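Long-range contact in probable starch synthase 4, chloroplastic/amyloplastic (Arabidopsis thaliana, PDB 6GNE), which is a probable starch synthase of plastids, a carbohydrate-active enzyme with the two-domain GT-B fold, modelled here with ADP and glycan bound: residues D140-D146 with R169-H175. Numbering follows the deposited sequence.
With AC1 (4,6-dideoxy-4-{[(1S,4R,5S,6S)-4,5,6-trihydroxy-3-(hydroxymethyl)cyclohex-2-en-1-yl]amino}-alpha-D-glucopyranose), chain C.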
ATOM      1  N   ASP A 140      -0.207  21.704 -11.773  1.00 52.42           N
ATOM      2  CA  ASP A 140      -0.958  21.172 -12.881  1.00 51.31           C
ATOM      3  C   ASP A 140      -1.837  20.010 -12.437  1.00 49.08           C
ATOM      4  O   ASP A 140      -2.932  19.849 -12.971  1.00 48.22           O
ATOM      5  CB  ASP A 140      -0.008  20.663 -13.967  1.00 51.58           C
ATOM      6  CG  ASP A 140       0.937  21.746 -14.500  1.00 53.90           C
ATOM      7  OD1 ASP A 140       0.472  22.756 -15.084  1.00 55.49           O
ATOM      8  OD2 ASP A 140       2.162  21.549 -14.349  1.00 54.05           O
ATOM      9  N   ILE A 141      -1.320  19.176 -11.505  1.00 46.81           N
ATOM     10  CA  ILE A 141      -1.997  17.967 -10.978  1.00 43.78           C
ATOM     11  C   ILE A 141      -1.930  17.979  -9.477  1.00 42.05           C
ATOM     12  O   ILE A 141      -0.877  18.188  -8.913  1.00 42.14           O
ATOM     13  CB  ILE A 141      -1.307  16.662 -11.423  1.00 42.58           C
ATOM     14  CG1 ILE A 141      -1.353  16.479 -12.941  1.00 44.38           C
ATOM     15  CG2 ILE A 141      -1.919  15.437 -10.723  1.00 41.12           C
ATOM     16  CD1 ILE A 141      -2.726  16.183 -13.538  1.00 45.08           C
ATOM     17  N   ILE A 142      -3.059  17.742  -8.832  1.00 41.47           N
ATOM     18  CA  ILE A 142      -3.104  17.412  -7.414  1.00 40.44           C
ATOM     19  C   ILE A 142      -3.651  15.979  -7.374  1.00 39.40           C
ATOM     20  O   ILE A 142      -4.771  15.690  -7.879  1.00 39.39           O
ATOM     21  CB  ILE A 142      -3.949  18.413  -6.563  1.00 41.17           C
ATOM     22  CG1 ILE A 142      -3.299  19.800  -6.591  1.00 42.92           C
ATOM     23  CG2 ILE A 142      -4.061  17.959  -5.115  1.00 39.74           C
ATOM     24  CD1 ILE A 142      -4.200  20.920  -6.116  1.00 44.76           C
ATOM     25  N   HIS A 143      -2.842  15.083  -6.793  1.00 37.94           N
ATOM     26  CA  HIS A 143      -3.165  13.669  -6.719  1.00 36.84           C
ATOM     27  C   HIS A 143      -3.423  13.317  -5.264  1.00 36.12           C
ATOM     28  O   HIS A 143      -2.524  13.382  -4.464  1.00 36.01           O
ATOM     29  CB  HIS A 143      -2.003  12.878  -7.312  1.00 36.11           C
ATOM     30  CG  HIS A 143      -2.313  11.446  -7.593  1.00 35.42           C
ATOM     31  ND1 HIS A 143      -1.588  10.703  -8.488  1.00 35.62           N
ATOM     32  CD2 HIS A 143      -3.278  10.620  -7.116  1.00 35.29           C
ATOM     33  CE1 HIS A 143      -2.062   9.467  -8.524  1.00 34.70           C
ATOM     34  NE2 HIS A 143      -3.095   9.395  -7.705  1.00 34.22           N
ATOM     35  N   CYS A 144      -4.646  12.950  -4.916  1.00 37.36           N
ATOM     36  CA  CYS A 144      -4.949  12.559  -3.544  1.00 38.14           C
ATOM     37  C   CYS A 144      -5.198  11.039  -3.389  1.00 37.45           C
ATOM     38  O   CYS A 144      -5.480  10.349  -4.363  1.00 38.03           O
ATOM     39  CB  CYS A 144      -6.095  13.413  -2.999  1.00 40.44           C
ATOM     40  SG  CYS A 144      -7.673  13.334  -3.885  1.00 43.24           S
ATOM     41  N   HIS A 145      -5.058  10.522  -2.169  1.00 36.66           N
ATOM     42  CA  HIS A 145      -5.069   9.055  -1.887  1.00 34.89           C
ATOM     43  C   HIS A 145      -6.034   8.624  -0.775  1.00 35.20           C
ATOM     44  O   HIS A 145      -5.931   9.071   0.368  1.00 35.19           O
ATOM     45  CB  HIS A 145      -3.663   8.617  -1.555  1.00 33.14           C
ATOM     46  CG  HIS A 145      -2.694   8.924  -2.647  1.00 33.78           C
ATOM     47  ND1 HIS A 145      -2.324   7.990  -3.598  1.00 33.86           N
ATOM     48  CD2 HIS A 145      -2.084  10.080  -3.000  1.00 33.83           C
ATOM     49  CE1 HIS A 145      -1.485   8.547  -4.454  1.00 34.20           C
ATOM     50  NE2 HIS A 145      -1.331   9.817  -4.117  1.00 34.17           N
ATOM     51  N   ASP A 146      -6.995   7.767  -1.130  1.00 35.99           N
ATOM     52  CA  ASP A 146      -7.891   7.093  -0.166  1.00 36.63           C
ATOM     53  C   ASP A 146      -8.808   8.047   0.583  1.00 39.07           C
ATOM     54  O   ASP A 146      -8.775   9.256   0.346  1.00 42.40           O
ATOM     55  CB  ASP A 146      -7.104   6.144   0.773  1.00 35.35           C
ATOM     56  CG  ASP A 146      -6.918   4.770   0.192  1.00 34.55           C
ATOM     57  OD1 ASP A 146      -6.919   4.652  -1.036  1.00 35.43           O
ATOM     58  OD2 ASP A 146      -6.808   3.774   0.931  1.00 35.77           O
ATOM     59  N   ARG A 169      -5.769  19.875 -12.354  1.00 64.20           N
ATOM     60  CA  ARG A 169      -6.656  18.720 -12.436  1.00 62.34           C
ATOM     61  C   ARG A 169      -6.490  17.864 -11.174  1.00 57.26           C
ATOM     62  O   ARG A 169      -5.385  17.757 -10.636  1.00 54.65           O
ATOM     63  CB  ARG A 169      -6.259  17.842 -13.612  1.00 64.25           C
ATOM     64  CG  ARG A 169      -7.113  17.921 -14.839  1.00 69.27           C
ATOM     65  CD  ARG A 169      -6.904  19.175 -15.638  1.00 72.48           C
ATOM     66  NE  ARG A 169      -7.986  20.110 -15.388  1.00 76.86           N
ATOM     67  CZ  ARG A 169      -9.206  20.032 -15.932  1.00 79.52           C
ATOM     68  NH1 ARG A 169      -9.537  18.998 -16.723  1.00 79.54           N
ATOM     69  NH2 ARG A 169     -10.113  20.984 -15.663  1.00 79.51           N
ATOM     70  N   ILE A 170      -7.578  17.214 -10.761  1.00 54.32           N
ATOM     71  CA  ILE A 170      -7.584  16.362  -9.570  1.00 50.26           C
ATOM     72  C   ILE A 170      -7.548  14.894  -9.979  1.00 47.74           C
ATOM     73  O   ILE A 170      -8.342  14.437 -10.817  1.00 48.11           O
ATOM     74  CB  ILE A 170      -8.808  16.646  -8.659  1.00 50.87           C
ATOM     75  CG1 ILE A 170      -8.942  18.155  -8.354  1.00 52.48           C
ATOM     76  CG2 ILE A 170      -8.722  15.858  -7.355  1.00 49.14           C
ATOM     77  CD1 ILE A 170      -7.683  18.797  -7.831  1.00 52.14           C
ATOM     78  N   CYS A 171      -6.586  14.168  -9.407  1.00 45.28           N
ATOM     79  CA  CYS A 171      -6.505  12.724  -9.539  1.00 42.98           C
ATOM     80  C   CYS A 171      -6.771  12.128  -8.167  1.00 40.82           C
ATOM     81  O   CYS A 171      -6.268  12.611  -7.140  1.00 39.52           O
ATOM     82  CB  CYS A 171      -5.135  12.305 -10.065  1.00 42.35           C
ATOM     83  SG  CYS A 171      -4.910  10.532 -10.414  1.00 42.40           S
ATOM     84  N   PHE A 172      -7.598  11.090  -8.151  1.00 40.06           N
ATOM     85  CA  PHE A 172      -7.866  10.329  -6.921  1.00 38.95           C
ATOM     86  C   PHE A 172      -7.542   8.860  -7.114  1.00 37.17           C
ATOM     87  O   PHE A 172      -8.019   8.243  -8.051  1.00 38.49           O
ATOM     88  CB  PHE A 172      -9.320  10.488  -6.516  1.00 38.91           C
ATOM     89  CG  PHE A 172      -9.694   9.666  -5.335  1.00 38.09           C
ATOM     90  CD1 PHE A 172      -9.161   9.938  -4.107  1.00 37.99           C
ATOM     91  CD2 PHE A 172     -10.605   8.636  -5.444  1.00 38.91           C
ATOM     92  CE1 PHE A 172      -9.497   9.195  -3.000  1.00 37.33           C
ATOM     93  CE2 PHE A 172     -10.973   7.890  -4.342  1.00 38.35           C
ATOM     94  CZ  PHE A 172     -10.405   8.171  -3.115  1.00 37.96           C
ATOM     95  N   THR A 173      -6.707   8.310  -6.253  1.00 36.07           N
ATOM     96  CA  THR A 173      -6.455   6.875  -6.242  1.00 34.15           C
ATOM     97  C   THR A 173      -7.119   6.286  -4.977  1.00 33.60           C
ATOM     98  O   THR A 173      -6.849   6.764  -3.877  1.00 31.84           O
ATOM     99  CB  THR A 173      -4.951   6.587  -6.300  1.00 32.46           C
ATOM    100  OG1 THR A 173      -4.423   7.069  -7.534  1.00 31.81           O
ATOM    101  CG2 THR A 173      -4.653   5.081  -6.177  1.00 31.45           C
ATOM    102  N   CYS A 174      -8.014   5.300  -5.149  1.00 34.57           N
ATOM    103  CA  CYS A 174      -8.450   4.447  -4.010  1.00 35.73           C
ATOM    104  C   CYS A 174      -7.683   3.140  -4.025  1.00 34.27           C
ATOM    105  O   CYS A 174      -7.777   2.360  -5.007  1.00 33.63           O
ATOM    106  CB  CYS A 174      -9.961   4.162  -4.011  1.00 37.97           C
ATOM    107  SG  CYS A 174     -10.503   3.418  -2.443  1.00 38.04           S
ATOM    108  N   HIS A 175      -6.928   2.930  -2.950  1.00 33.67           N
ATOM    109  CA  HIS A 175      -6.068   1.754  -2.765  1.00 33.71           C
ATOM    110  C   HIS A 175      -6.811   0.573  -2.062  1.00 33.72           C
ATOM    111  O   HIS A 175      -6.299  -0.569  -2.010  1.00 34.29           O
ATOM    112  CB  HIS A 175      -4.853   2.117  -1.919  1.00 32.84           C
ATOM    113  CG  HIS A 175      -3.967   3.161  -2.512  1.00 33.12           C
ATOM    114  ND1 HIS A 175      -2.689   2.882  -2.937  1.00 32.76           N
ATOM    115  CD2 HIS A 175      -4.136   4.491  -2.677  1.00 33.91           C
ATOM    116  CE1 HIS A 175      -2.125   3.988  -3.376  1.00 33.76           C
ATOM    117  NE2 HIS A 175      -2.986   4.977  -3.238  1.00 34.06           N
TER
HETATM  118  C1  AC1 C   3      -4.904   1.972   4.759  1.00 35.38           C
HETATM  119  O2  AC1 C   3      -6.446   2.986   3.185  1.00 35.07           O
HETATM  120  C2  AC1 C   3      -5.248   2.198   3.283  1.00 36.38           C
HETATM  121  C4A AC1 C   3      -2.642  -2.315  -1.923  1.00 31.44           C
HETATM  122  C3  AC1 C   3      -5.351   0.868   2.518  1.00 35.52           C
HETATM  123  O3  AC1 C   3      -5.612   1.189   1.149  1.00 35.84           O
HETATM  124  C4  AC1 C   3      -4.059   0.064   2.693  1.00 34.55           C
HETATM  125  N4A AC1 C   3      -4.011  -1.200   1.938  1.00 35.55           N
HETATM  126  C5  AC1 C   3      -3.899  -0.152   4.200  1.00 34.19           C
HETATM  127  O5  AC1 C   3      -3.766   1.113   4.853  1.00 35.06           O
HETATM  128  C6  AC1 C   3      -2.651  -0.934   4.571  1.00 34.74           C
HETATM  129  C1B AC1 C   3      -4.070  -1.295   0.472  1.00 33.90           C
HETATM  130  C2B AC1 C   3      -4.309  -2.731  -0.061  1.00 33.60           C
HETATM  131  O2B AC1 C   3      -4.668  -3.673   0.968  1.00 33.02           O
HETATM  132  C3B AC1 C   3      -3.160  -3.300  -0.886  1.00 32.53           C
HETATM  133  O3B AC1 C   3      -3.694  -4.392  -1.629  1.00 33.96           O
HETATM  134  O4  AC1 C   3      -1.511  -2.886  -2.583  1.00 29.01           O
HETATM  135  C5B AC1 C   3      -2.314  -0.987  -1.309  1.00 30.56           C
HETATM  136  C7B AC1 C   3      -2.921  -0.564  -0.195  1.00 31.82           C
HETATM  137  C6B AC1 C   3      -1.324  -0.073  -1.992  1.00 30.70           C
HETATM  138  O6B AC1 C   3      -1.805   0.322  -3.282  1.00 29.58           O
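Two histidine rings, His145 and His175, meet rim to rim and are joined by a hydrogen bond, in a chain that leads to the bound AC1. ND1 of His145 lies 3.1 Å from NE2 of His175, close to the plane of each ring, and the planes are turned 40° apart. From its other ring nitrogen, ND1, His175 donates to O6B of AC1 at 2.7 Å. Imidazole suits this place because it carries two nitrogens on its rim, each able to bond in the ring plane; His145 continues the chain through NE2 to His14.

Asp146, a short side chain with two acceptor oxygens, divides its carboxylate between protein and ligand. OD1 accepts the backbone N of His175 at 2.6 Å through its syn lone pair, in a nearly straight bond (177°). This helps fix the carboxylate's rotation, while OD2 takes the hydroxyl O3 of AC1 at 2.9 Å.

Both ligand-binding residues sit at the C-terminal ends of neighbouring parallel strands, 141-145 and 169-174, which form a beta-alpha-beta crossover unit in the Rossmann-like N-terminal domain of the GT-B fold. A ladder of backbone hydrogen bonds, from Arg169 N–Asp140 O to Asp146 N–Thr173 O, holds the strands in register.

On the face carrying His143, Cys171 and Thr173, the slim SG of Cys171 lies over the centre of the His143 ring, 3.5 Å from its centroid, while NE2 of His145 covers the opposite face near the rim. With CG anti to the backbone N (chi1 -167°), the His143 ring swings across to Thr173, whose OG1 hydrogen-bonds its NE2 at 2.7 Å; ND1 is held by Tyr494 of helix 484-499. The face bearing Ile142, Cys144, Ile170 and Phe172 is apolar: CB of Ile142 meets CD1 of Ile170 at 4.0 Å beneath helix 152-160, and SG of Cys144 approaches the edge of the Phe172 ring, 3.7 Å from CD1.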